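Local coordinates for hemolysin-related protein (Vibrio cholerae serotype O1, PDB 5V6F) that binds mannotriose through the second beta-prism lectin domain of the biofilm protein RbmC and probably helps target mammalian glycans, at residues A[60-63]-A[64-67]. Residues are numbered along the deposited sequence; the frame is centred on the assembly and turned at random.
Sequences IALD and QLQS
Gln-64 lays its side-chain amide over the methyl group of Ala-61, with CD 3.3 Å from Ala-61 CB and OE1 and NE2 almost equally near, so the methyl meets the flat face of the amide rather than its edge. With CG anti to the carbonyl carbon (chi1 -68°) and the chain extended beyond it, the amide reaches back across the turn to this position. Beneath it, Gln-64 N donates a hydrogen bond to Ala-61 O at 2.9 Å and closes a type I turn with Leu-62 and Asp-63 at its corners. A second such turn overlaps the first, held by a weak hydrogen bond of 3.3 Å from Leu-65 N to Leu-62 O. These two overlapping turns illustrate how a beta-prism passes from one sheet to the next: strand 55-61, at the edge of one four-stranded antiparallel sheet, is joined here to strand 65-75, an inner strand of another. On the buried side, Leu-62 and Leu-65 both head into the interior, their CD2 methyls 4.1 Å apart; Phe-87 also packs on Leu-65. A water hydrogen-bonded to Leu-62 O (2.7 Å) and Leu-65 O (2.8 Å) bridges the two carbonyls at the second turn. Farther along, Gln-66 and Ser-67 form a classic beta bulge opposite Thr-88.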
# COMPACT_ATOMS: atom_id res chain seq x y z
N ILE A 60 6.33 1.23 -7.75
CA ILE A 60 6.76 -0.16 -7.59
C ILE A 60 6.40 -0.92 -8.85
O ILE A 60 5.24 -0.92 -9.28
CB ILE A 60 6.09 -0.79 -6.35
CG1 ILE A 60 6.37 0.04 -5.10
CG2 ILE A 60 6.54 -2.23 -6.16
CD1 ILE A 60 7.84 0.17 -4.74
N ALA A 61 7.40 -1.58 -9.45
CA ALA A 61 7.17 -2.41 -10.63
C ALA A 61 6.58 -3.73 -10.17
O ALA A 61 7.28 -4.59 -9.63
CB ALA A 61 8.47 -2.60 -11.40
N LEU A 62 5.27 -3.90 -10.37
CA LEU A 62 4.58 -5.07 -9.84
C LEU A 62 5.02 -6.36 -10.52
O LEU A 62 4.94 -7.43 -9.91
CB LEU A 62 3.08 -4.90 -10.00
CG LEU A 62 2.45 -3.80 -9.13
CD1 LEU A 62 0.98 -3.67 -9.45
CD2 LEU A 62 2.66 -4.09 -7.65
N ASP A 63 5.46 -6.28 -11.78
CA ASP A 63 6.00 -7.47 -12.42
C ASP A 63 7.35 -7.86 -11.84
O ASP A 63 7.81 -8.99 -12.07
CB ASP A 63 6.13 -7.24 -13.93
CG ASP A 63 7.00 -6.05 -14.26
OD1 ASP A 63 6.87 -5.01 -13.58
OD2 ASP A 63 7.82 -6.15 -15.20
N GLN A 64 7.98 -6.97 -11.10
CA GLN A 64 9.26 -7.22 -10.46
C GLN A 64 9.12 -7.50 -8.97
O GLN A 64 10.12 -7.76 -8.30
CB GLN A 64 10.18 -6.02 -10.71
CG GLN A 64 10.58 -5.88 -12.18
CD GLN A 64 10.91 -4.45 -12.59
OE1 GLN A 64 10.52 -4.00 -13.66
NE2 GLN A 64 11.64 -3.75 -11.73
N LEU A 65 7.90 -7.50 -8.44
CA LEU A 65 7.68 -7.63 -7.00
C LEU A 65 7.76 -9.09 -6.57
O LEU A 65 7.11 -9.96 -7.16
CB LEU A 65 6.33 -7.03 -6.62
CG LEU A 65 5.95 -7.05 -5.14
CD1 LEU A 65 6.93 -6.22 -4.32
CD2 LEU A 65 4.53 -6.53 -4.97
N GLN A 66 8.54 -9.35 -5.53
CA GLN A 66 8.63 -10.69 -4.95
C GLN A 66 7.75 -10.84 -3.72
O GLN A 66 6.99 -11.80 -3.63
CB GLN A 66 10.09 -11.02 -4.60
CG GLN A 66 10.25 -12.38 -3.93
CD GLN A 66 11.70 -12.76 -3.69
OE1 GLN A 66 12.62 -12.05 -4.11
NE2 GLN A 66 11.92 -13.88 -3.01
N SER A 67 7.83 -9.90 -2.78
CA SER A 67 7.07 -10.02 -1.54
C SER A 67 6.84 -8.65 -0.93
O SER A 67 7.52 -7.68 -1.26
CB SER A 67 7.80 -10.93 -0.55
OG SER A 67 9.03 -10.34 -0.15
O HOH W 1 5.39 -10.08 -9.37